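Local coordinates for protein 2-hydroxyisobutanoyl-CoA mutase large subunit (PDB 4R3U) that catalyses, together with its small cobalamin-binding partner subunit, the B12-dependent isomerization of 2-hydroxyisobutyryl-CoA and (S)-3-hydroxybutyryl-CoA, at residues A[133-138]-A[552-558]; A[300-304]-A[342-348]; A[376-381]-A[395-400]. All blocks are in the same frame, centred on the assembly; numbering follows the deposited sequence.

Overall arrangement
All three contacts lie in the large, substrate-binding subunit; interactions 2 and 3 are in its TIM barrel. These two are neighbours, their centres about 12 Å apart: strands 340-344 and 375-377 are adjacent in the parallel sheet, with hydrogen bonds probable from H377 N to C342 O and from N379 ND2 to T344 O, and both contacts reach the bound 5'-deoxyadenosine. Along the chain interaction 2 closes before interaction 3 opens. Interaction 1 spans both in sequence, joining helix 131-135 to helix 553-564 near the C-terminus, its centre about 30 and 32 Å from theirs. Two contacts thus shape the active-site end of the barrel, while the third ties the C-terminal helices to it.

Interaction 1 of 3, residues A[133-138]-A[552-558]; sequences TLMGYD and TMGDIVE
T133 meets M553 at the close of helix 131-135: its CG2 lies 3.8 Å from M553 CE, the two chains roughly perpendicular, and its carbonyl O, which accepts from S182 OG, merely packs against the sulfur. The T133 hydroxyl is engaged elsewhere, by D130. The same turn borders the small subunit, on which M135 and Y137 pack, and L134 touches cobalamin. At G136 a Schellman motif with positive phi (86°) ends the helix, and the bare CA rests 3.6 Å from M553 SD. G136 O lies against V557, 3.4 Å from its CG1. Y137 CE1 comes within 4.2 Å of E558 OE2, which is salt-bridged to K561. D138 then meets the N-terminus of helix 553-564. Its OD1 accepts from G554 N at 2.9 Å, the donor standing 45° out of the carboxylate plane, while OD2 receives the T552 hydroxyl, OG1, at 2.7 Å on its syn lone pair. T552 OG1 also accepts from D555 N, and D555 OD2 from T552 N, making a capping box. The D138 carboxylate thus adds to this capping from a distant part of the chain, and the helix N-terminus, with R513 salt-bridged to OD2, would favour its negative charge.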
loop_
_atom_site.group_PDB
_atom_site.type_symbol
_atom_site.label_atom_id
_atom_site.label_comp_id
_atom_site.label_asym_id
_atom_site.label_seq_id
_atom_site.Cartn_x
_atom_site.Cartn_y
_atom_site.Cartn_z
ATOM N N THR A 133 -24.216 5.483 25.434
ATOM C CA THR A 133 -24.328 4.028 25.332
ATOM C C THR A 133 -23.091 3.315 25.889
ATOM O O THR A 133 -23.220 2.342 26.634
ATOM C CB THR A 133 -24.674 3.648 23.872
ATOM O OG1 THR A 133 -25.864 4.340 23.499
ATOM C CG2 THR A 133 -24.855 2.151 23.656
ATOM N N LEU A 134 -21.896 3.814 25.524
ATOM C CA LEU A 134 -20.598 3.288 25.972
ATOM C C LEU A 134 -20.429 3.435 27.491
ATOM O O LEU A 134 -19.883 2.544 28.154
ATOM C CB LEU A 134 -19.456 3.997 25.236
ATOM C CG LEU A 134 -19.258 3.632 23.738
ATOM C CD1 LEU A 134 -18.223 4.557 23.083
ATOM C CD2 LEU A 134 -18.905 2.154 23.545
ATOM N N MET A 135 -20.934 4.554 28.027
ATOM C CA MET A 135 -20.856 4.947 29.428
ATOM C C MET A 135 -22.029 4.455 30.296
ATOM O O MET A 135 -22.030 4.690 31.497
ATOM C CB MET A 135 -20.630 6.478 29.537
ATOM C CG MET A 135 -19.356 6.965 28.873
ATOM S SD MET A 135 -17.882 5.984 29.245
ATOM C CE MET A 135 -17.376 6.580 30.903
ATOM N N GLY A 136 -22.994 3.781 29.681
ATOM C CA GLY A 136 -24.138 3.188 30.369
ATOM C C GLY A 136 -25.339 4.075 30.607
ATOM O O GLY A 136 -26.195 3.749 31.434
ATOM N N TYR A 137 -25.424 5.189 29.876
ATOM C CA TYR A 137 -26.505 6.157 30.023
ATOM C C TYR A 137 -27.519 6.076 28.916
ATOM O O TYR A 137 -27.184 5.779 27.758
ATOM C CB TYR A 137 -25.961 7.601 30.048
ATOM C CG TYR A 137 -25.013 7.918 31.183
ATOM C CD1 TYR A 137 -25.475 8.042 32.487
ATOM C CD2 TYR A 137 -23.666 8.183 30.938
ATOM C CE1 TYR A 137 -24.611 8.365 33.534
ATOM C CE2 TYR A 137 -22.788 8.477 31.976
ATOM C CZ TYR A 137 -23.267 8.590 33.273
ATOM O OH TYR A 137 -22.407 8.914 34.297
ATOM N N ASP A 138 -28.769 6.408 29.262
ATOM C CA ASP A 138 -29.829 6.535 28.274
ATOM C C ASP A 138 -29.623 7.896 27.610
ATOM O O ASP A 138 -29.017 8.785 28.209
ATOM C CB ASP A 138 -31.206 6.488 28.951
ATOM C CG ASP A 138 -31.622 5.126 29.414
ATOM O OD1 ASP A 138 -30.996 4.134 28.977
ATOM O OD2 ASP A 138 -32.573 5.044 30.218
ATOM N N THR A 552 -34.589 -0.184 29.930
ATOM C CA THR A 552 -33.561 0.549 29.199
ATOM C C THR A 552 -32.225 0.195 29.824
ATOM O O THR A 552 -32.194 -0.379 30.917
ATOM C CB THR A 552 -33.832 2.059 29.197
ATOM O OG1 THR A 552 -33.655 2.565 30.519
ATOM C CG2 THR A 552 -35.211 2.418 28.661
ATOM N N MET A 553 -31.121 0.523 29.134
ATOM C CA MET A 553 -29.774 0.290 29.638
ATOM C C MET A 553 -29.578 1.057 30.967
ATOM O O MET A 553 -29.047 0.496 31.926
ATOM C CB MET A 553 -28.751 0.751 28.589
ATOM C CG MET A 553 -27.327 0.637 29.066
ATOM S SD MET A 553 -26.195 1.451 27.981
ATOM C CE MET A 553 -26.044 0.266 26.729
ATOM N N GLY A 554 -30.028 2.318 30.979
ATOM C CA GLY A 554 -30.015 3.212 32.130
ATOM C C GLY A 554 -30.734 2.641 33.331
ATOM O O GLY A 554 -30.218 2.739 34.443
ATOM N N ASP A 555 -31.906 2.007 33.119
ATOM C CA ASP A 555 -32.680 1.368 34.211
ATOM C C ASP A 555 -31.803 0.324 34.926
ATOM O O ASP A 555 -31.675 0.362 36.153
ATOM C CB ASP A 555 -33.947 0.657 33.675
ATOM C CG ASP A 555 -35.067 1.512 33.116
ATOM O OD1 ASP A 555 -35.296 2.617 33.645
ATOM O OD2 ASP A 555 -35.760 1.046 32.199
ATOM N N ILE A 556 -31.172 -0.570 34.119
ATOM C CA ILE A 556 -30.287 -1.668 34.513
ATOM C C ILE A 556 -29.011 -1.146 35.166
ATOM O O ILE A 556 -28.682 -1.581 36.281
ATOM C CB ILE A 556 -30.029 -2.661 33.324
ATOM C CG1 ILE A 556 -31.378 -3.240 32.771
ATOM C CG2 ILE A 556 -29.093 -3.802 33.736
ATOM C CD1 ILE A 556 -31.316 -3.841 31.353
ATOM N N VAL A 557 -28.302 -0.218 34.473
ATOM C CA VAL A 557 -27.048 0.410 34.921
ATOM C C VAL A 557 -27.214 1.158 36.253
ATOM O O VAL A 557 -26.413 0.941 37.177
ATOM C CB VAL A 557 -26.390 1.276 33.808
ATOM C CG1 VAL A 557 -25.403 2.305 34.369
ATOM C CG2 VAL A 557 -25.729 0.402 32.742
ATOM N N GLU A 558 -28.250 2.028 36.353
ATOM C CA GLU A 558 -28.504 2.831 37.562
ATOM C C GLU A 558 -28.832 2.011 38.766
ATOM O O GLU A 558 -28.294 2.291 39.839
ATOM C CB GLU A 558 -29.547 3.919 37.330
ATOM C CG GLU A 558 -29.057 5.025 36.413
ATOM C CD GLU A 558 -27.739 5.684 36.779
ATOM O OE1 GLU A 558 -27.644 6.267 37.886
ATOM O OE2 GLU A 558 -26.810 5.636 35.938
#

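Interaction 2 of 3, residues A[300-304]-A[342-348]; sequences FVSQG and CQTAAAT. With 5AD (5'-deoxyadenosine), chain G.
C342 opens the pairing with F300 and S302: its sulfur, set anti to the backbone N by chi1 (-171°), packs 3.5 Å from S302 CB, and its CA-H points at F300 O. The strands run parallel. Q343 N donates to F300 O at 3.2 Å, the donor in the carbonyl plane, and Q343 O accepts from S302 N at 2.9 Å. On the other face of the sheet from C342, the extended Q343 side chain reaches 5'-deoxyadenosine, bringing NE2 2.8 Å from ligand O3'; NE2 donates to N379 OD1, which helps fix the amide. T344 is paired with S302 and sits on the C342 face. A345 N carries the ladder on to S302 O, with its CB 3.6 Å from V301 CG2; Q303 NE2 touches that A345 CB as well. A346 offers its CB to the ligand, 3.4 Å from O3'. T348 returns to A345, OG1 donating to A345 O at 2.6 Å, while its CG2 lies 3.4 Å from Q303 OE1, the two side chains running antiparallel, side by side. The pairing belongs to a beta-alpha-beta crossover of the TIM barrel, through helix 306-327. That helix, with helix 357-370, packs on the F300, S302, C342 and T344 face; helix 255-259 meets V301 and Q343, and strand 375-377 pairs along the far edge of strand 340-344.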
loop_
_atom_site.group_PDB
_atom_site.type_symbol
_atom_site.label_atom_id
_atom_site.label_comp_id
_atom_site.label_asym_id
_atom_site.label_seq_id
_atom_site.Cartn_x
_atom_site.Cartn_y
_atom_site.Cartn_z
ATOM N N PHE A 300 -6.120 -6.558 17.967
ATOM C CA PHE A 300 -4.828 -5.854 17.890
ATOM C C PHE A 300 -4.784 -4.805 16.778
ATOM O O PHE A 300 -5.556 -4.865 15.830
ATOM C CB PHE A 300 -3.670 -6.866 17.742
ATOM C CG PHE A 300 -3.551 -7.783 18.938
ATOM C CD1 PHE A 300 -3.147 -7.289 20.182
ATOM C CD2 PHE A 300 -3.885 -9.135 18.836
ATOM C CE1 PHE A 300 -3.070 -8.131 21.293
ATOM C CE2 PHE A 300 -3.792 -9.975 19.943
ATOM C CZ PHE A 300 -3.401 -9.470 21.169
ATOM N N VAL A 301 -3.875 -3.858 16.902
ATOM C CA VAL A 301 -3.635 -2.845 15.878
ATOM C C VAL A 301 -2.618 -3.433 14.870
ATOM O O VAL A 301 -1.860 -4.360 15.206
ATOM C CB VAL A 301 -3.074 -1.507 16.516
ATOM C CG1 VAL A 301 -1.654 -1.686 17.057
ATOM C CG2 VAL A 301 -3.132 -0.348 15.543
ATOM N N SER A 302 -2.576 -2.854 13.671
ATOM C CA SER A 302 -1.540 -3.102 12.689
ATOM C C SER A 302 -0.920 -1.728 12.544
ATOM O O SER A 302 -1.500 -0.827 11.914
ATOM C CB SER A 302 -2.105 -3.581 11.364
ATOM O OG SER A 302 -1.007 -3.768 10.488
ATOM N N GLN A 303 0.196 -1.527 13.258
ATOM C CA GLN A 303 0.924 -0.265 13.284
ATOM C C GLN A 303 1.832 -0.120 12.085
ATOM O O GLN A 303 1.845 -0.998 11.185
ATOM C CB GLN A 303 1.669 -0.042 14.616
ATOM C CG GLN A 303 1.019 0.985 15.530
ATOM C CD GLN A 303 1.425 2.438 15.278
ATOM O OE1 GLN A 303 2.400 2.778 14.572
ATOM N NE2 GLN A 303 0.687 3.339 15.895
ATOM N N GLY A 304 2.552 1.028 12.080
ATOM C CA GLY A 304 3.401 1.483 11.004
ATOM C C GLY A 304 4.641 0.705 10.734
ATOM O O GLY A 304 5.115 0.787 9.609
ATOM N N CYS A 342 -8.261 -7.246 13.611
ATOM C CA CYS A 342 -7.204 -6.253 13.475
ATOM C C CYS A 342 -7.791 -4.955 12.911
ATOM O O CYS A 342 -8.699 -4.985 12.088
ATOM C CB CYS A 342 -6.074 -6.797 12.592
ATOM S SG CYS A 342 -4.589 -5.768 12.545
ATOM N N GLN A 343 -7.270 -3.823 13.368
ATOM C CA GLN A 343 -7.622 -2.518 12.842
ATOM C C GLN A 343 -6.306 -1.852 12.578
ATOM O O GLN A 343 -5.376 -2.005 13.373
ATOM C CB GLN A 343 -8.481 -1.703 13.822
ATOM C CG GLN A 343 -8.994 -0.376 13.233
ATOM C CD GLN A 343 -9.941 0.367 14.148
ATOM O OE1 GLN A 343 -10.479 -0.161 15.125
ATOM N NE2 GLN A 343 -10.206 1.604 13.829
ATOM N N THR A 344 -6.208 -1.138 11.450
ATOM C CA THR A 344 -5.012 -0.411 11.070
ATOM C C THR A 344 -4.846 0.762 12.039
ATOM O O THR A 344 -5.852 1.218 12.625
ATOM C CB THR A 344 -5.041 -0.078 9.559
ATOM O OG1 THR A 344 -6.135 0.794 9.268
ATOM C CG2 THR A 344 -5.137 -1.334 8.677
ATOM N N ALA A 345 -3.577 1.210 12.280
ATOM C CA ALA A 345 -3.309 2.298 13.218
ATOM C C ALA A 345 -3.809 3.667 12.783
ATOM O O ALA A 345 -3.192 4.358 11.952
ATOM C CB ALA A 345 -1.832 2.355 13.551
ATOM N N ALA A 346 -4.900 4.094 13.410
ATOM C CA ALA A 346 -5.538 5.388 13.218
ATOM C C ALA A 346 -4.564 6.535 13.681
ATOM O O ALA A 346 -4.510 7.598 13.046
ATOM C CB ALA A 346 -6.791 5.398 14.029
ATOM N N ALA A 347 -3.746 6.278 14.748
ATOM C CA ALA A 347 -2.794 7.255 15.257
ATOM C C ALA A 347 -1.661 7.646 14.241
ATOM O O ALA A 347 -1.007 8.695 14.432
ATOM C CB ALA A 347 -2.207 6.789 16.588
ATOM N N THR A 348 -1.448 6.826 13.173
ATOM C CA THR A 348 -0.436 7.103 12.140
ATOM C C THR A 348 -0.954 8.039 11.026
ATOM O O THR A 348 -0.166 8.563 10.227
ATOM C CB THR A 348 0.064 5.838 11.495
ATOM O OG1 THR A 348 -1.012 5.231 10.809
ATOM C CG2 THR A 348 0.709 4.881 12.461
HETATM N N1 5AD G . -17.888 4.975 12.167
HETATM C C2 5AD G . -16.712 4.443 11.638
HETATM N N3 5AD G . -15.530 4.479 12.420
HETATM C C4 5AD G . -15.590 4.944 13.686
HETATM N N9 5AD G . -14.663 5.097 14.635
HETATM C C8 5AD G . -15.283 5.522 15.739
HETATM N N7 5AD G . -16.564 5.722 15.475
HETATM C C5 5AD G . -16.769 5.346 14.208
HETATM C C6 5AD G . -17.882 5.345 13.458
HETATM N N6 5AD G . -18.965 5.822 14.048
HETATM C "C1'" 5AD G . -13.282 4.591 14.714
HETATM C "C2'" 5AD G . -12.291 5.226 13.802
HETATM C "C3'" 5AD G . -11.020 5.146 14.631
HETATM C "C4'" 5AD G . -11.412 4.499 15.960
HETATM C "C5'" 5AD G . -10.742 5.240 17.111
HETATM O "O4'" 5AD G . -12.781 4.799 16.044
HETATM O "O2'" 5AD G . -12.134 4.396 12.643
HETATM O "O3'" 5AD G . -10.045 4.355 13.926
#

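Interaction 3 of 3, residues A[376-381]-A[395-400]; sequences LHTNGY and MALRTQ. With 5AD (5'-deoxyadenosine), chain G.
T378 and Q400 hold strand end and helix together through three hydrogen bonds. The T378 hydroxyl donates from OG1 to A396 O at 2.7 Å, standing 60° out of that carbonyl's plane, and accepts from Q400 NE2 at 3.0 Å. NE2 gives a second bond to L376 O at 3.1 Å, again well above the carbonyl plane. Both partners of NE2 are tilted about 20° from the amide plane. With chi1 at 36°, T378 OG1 lies between its own N and carbonyl carbon, directed to the helix. The other end of the Q400 amide, OE1, accepts from W96 NE1, so the rotation of the group is set from both sides.

A396 CB packs against T378, 3.3 Å from its OG1. L376 lays CB, CG and CD2 beside Q400 OE1, with CB 3.6 Å away. Farther out, Y381 CE2 touches M395 CB at 4.1 Å, the thioether chain running across the tyrosine. H377 and N379 turn from the helix toward 5'-deoxyadenosine, where N379 OD1 lies 3.4 Å from ligand O3' and in plane at the edge of the H377 ring; H377 ND1 is bonded to I101 N, and N379 ND2 donates to T344 O. Elsewhere on the helix, R398 makes a salt bridge to E485 of the second copy of this subunit.

The buried T378 hydroxyl and Q400 amide are thus satisfied by each other, by two backbone carbonyls and by W96, which is consistent with holding in place the strand end and following loop that carry the pocket residues H377 and N379.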
loop_
_atom_site.group_PDB
_atom_site.type_symbol
_atom_site.label_atom_id
_atom_site.label_comp_id
_atom_site.label_asym_id
_atom_site.label_seq_id
_atom_site.Cartn_x
_atom_site.Cartn_y
_atom_site.Cartn_z
ATOM N N LEU A 376 -10.586 -7.839 9.736
ATOM C CA LEU A 376 -9.880 -6.588 9.529
ATOM C C LEU A 376 -10.751 -5.407 9.217
ATOM O O LEU A 376 -11.591 -5.473 8.320
ATOM C CB LEU A 376 -8.801 -6.760 8.438
ATOM C CG LEU A 376 -7.910 -5.558 8.028
ATOM C CD1 LEU A 376 -7.032 -5.083 9.182
ATOM C CD2 LEU A 376 -7.084 -5.898 6.804
ATOM N N HIS A 377 -10.488 -4.287 9.925
ATOM C CA HIS A 377 -11.049 -2.989 9.648
ATOM C C HIS A 377 -9.862 -2.143 9.119
ATOM O O HIS A 377 -8.831 -1.991 9.796
ATOM C CB HIS A 377 -11.620 -2.316 10.915
ATOM C CG HIS A 377 -12.030 -0.875 10.696
ATOM N ND1 HIS A 377 -13.348 -0.527 10.409
ATOM C CD2 HIS A 377 -11.278 0.252 10.710
ATOM C CE1 HIS A 377 -13.342 0.782 10.230
ATOM N NE2 HIS A 377 -12.129 1.300 10.428
ATOM N N THR A 378 -10.043 -1.546 7.932
ATOM C CA THR A 378 -9.103 -0.586 7.382
ATOM C C THR A 378 -9.690 0.805 7.634
ATOM O O THR A 378 -10.892 1.020 7.400
ATOM C CB THR A 378 -8.800 -0.858 5.901
ATOM O OG1 THR A 378 -9.972 -1.319 5.247
ATOM C CG2 THR A 378 -7.676 -1.855 5.711
ATOM N N ASN A 379 -8.856 1.756 8.108
ATOM C CA ASN A 379 -9.355 3.095 8.390
ATOM C C ASN A 379 -9.608 3.886 7.119
ATOM O O ASN A 379 -9.089 3.505 6.065
ATOM C CB ASN A 379 -8.409 3.857 9.325
ATOM C CG ASN A 379 -8.173 3.173 10.627
ATOM O OD1 ASN A 379 -9.068 2.546 11.198
ATOM N ND2 ASN A 379 -6.935 3.242 11.099
ATOM N N GLY A 380 -10.432 4.938 7.232
ATOM C CA GLY A 380 -10.749 5.858 6.153
ATOM C C GLY A 380 -9.660 6.921 6.076
ATOM O O GLY A 380 -8.992 7.205 7.086
ATOM N N TYR A 381 -9.478 7.532 4.857
ATOM C CA TYR A 381 -8.496 8.582 4.637
ATOM C C TYR A 381 -8.842 9.840 5.438
ATOM O O TYR A 381 -7.960 10.667 5.690
ATOM C CB TYR A 381 -8.291 8.882 3.137
ATOM C CG TYR A 381 -9.581 9.082 2.368
ATOM C CD1 TYR A 381 -10.393 10.201 2.594
ATOM C CD2 TYR A 381 -9.966 8.191 1.373
ATOM C CE1 TYR A 381 -11.573 10.400 1.865
ATOM C CE2 TYR A 381 -11.145 8.381 0.640
ATOM C CZ TYR A 381 -11.940 9.487 0.884
ATOM O OH TYR A 381 -13.090 9.670 0.139
ATOM N N MET A 395 -13.246 3.034 -0.087
ATOM C CA MET A 395 -11.808 2.985 -0.389
ATOM C C MET A 395 -11.085 2.000 0.538
ATOM O O MET A 395 -10.209 1.241 0.070
ATOM C CB MET A 395 -11.199 4.376 -0.338
ATOM C CG MET A 395 -9.668 4.419 -0.595
ATOM S SD MET A 395 -9.148 3.826 -2.222
ATOM C CE MET A 395 -9.969 5.025 -3.315
ATOM N N ALA A 396 -11.496 1.962 1.833
ATOM C CA ALA A 396 -10.956 1.054 2.836
ATOM C C ALA A 396 -11.271 -0.384 2.472
ATOM O O ALA A 396 -10.409 -1.239 2.624
ATOM C CB ALA A 396 -11.499 1.404 4.202
ATOM N N LEU A 397 -12.468 -0.650 1.920
ATOM C CA LEU A 397 -12.842 -1.991 1.461
ATOM C C LEU A 397 -12.085 -2.373 0.176
ATOM O O LEU A 397 -11.593 -3.493 0.100
ATOM C CB LEU A 397 -14.365 -2.115 1.270
ATOM C CG LEU A 397 -15.179 -2.211 2.555
ATOM C CD1 LEU A 397 -16.637 -1.839 2.312
ATOM C CD2 LEU A 397 -15.054 -3.599 3.178
ATOM N N ARG A 398 -11.925 -1.434 -0.795
ATOM C CA ARG A 398 -11.194 -1.689 -2.039
ATOM C C ARG A 398 -9.743 -2.065 -1.755
ATOM O O ARG A 398 -9.176 -2.922 -2.449
ATOM C CB ARG A 398 -11.290 -0.499 -3.018
ATOM C CG ARG A 398 -12.688 -0.184 -3.553
ATOM C CD ARG A 398 -13.293 -1.248 -4.450
ATOM N NE ARG A 398 -14.684 -0.925 -4.758
ATOM C CZ ARG A 398 -15.742 -1.436 -4.127
ATOM N NH1 ARG A 398 -15.583 -2.317 -3.150
ATOM N NH2 ARG A 398 -16.967 -1.070 -4.473
ATOM N N THR A 399 -9.167 -1.449 -0.702
ATOM C CA THR A 399 -7.813 -1.702 -0.213
ATOM C C THR A 399 -7.677 -3.185 0.150
ATOM O O THR A 399 -6.752 -3.862 -0.330
ATOM C CB THR A 399 -7.492 -0.775 0.995
ATOM O OG1 THR A 399 -7.693 0.594 0.608
ATOM C CG2 THR A 399 -6.078 -0.963 1.529
ATOM N N GLN A 400 -8.622 -3.693 0.960
ATOM C CA GLN A 400 -8.650 -5.077 1.423
ATOM C C GLN A 400 -8.814 -6.039 0.239
ATOM O O GLN A 400 -8.083 -7.019 0.128
ATOM C CB GLN A 400 -9.767 -5.258 2.483
ATOM C CG GLN A 400 -9.425 -4.639 3.838
ATOM C CD GLN A 400 -10.363 -5.078 4.951
ATOM O OE1 GLN A 400 -10.439 -6.264 5.310
ATOM N NE2 GLN A 400 -11.068 -4.129 5.565
HETATM N N1 5AD G . -17.888 4.975 12.167
HETATM C C2 5AD G . -16.712 4.443 11.638
HETATM N N3 5AD G . -15.530 4.479 12.420
HETATM C C4 5AD G . -15.590 4.944 13.686
HETATM N N9 5AD G . -14.663 5.097 14.635
HETATM C C8 5AD G . -15.283 5.522 15.739
HETATM N N7 5AD G . -16.564 5.722 15.475
HETATM C C5 5AD G . -16.769 5.346 14.208
HETATM C C6 5AD G . -17.882 5.345 13.458
HETATM N N6 5AD G . -18.965 5.822 14.048
HETATM C "C1'" 5AD G . -13.282 4.591 14.714
HETATM C "C2'" 5AD G . -12.291 5.226 13.802
HETATM C "C3'" 5AD G . -11.020 5.146 14.631
HETATM C "C4'" 5AD G . -11.412 4.499 15.960
HETATM C "C5'" 5AD G . -10.742 5.240 17.111
HETATM O "O4'" 5AD G . -12.781 4.799 16.044
HETATM O "O2'" 5AD G . -12.134 4.396 12.643
HETATM O "O3'" 5AD G . -10.045 4.355 13.926
#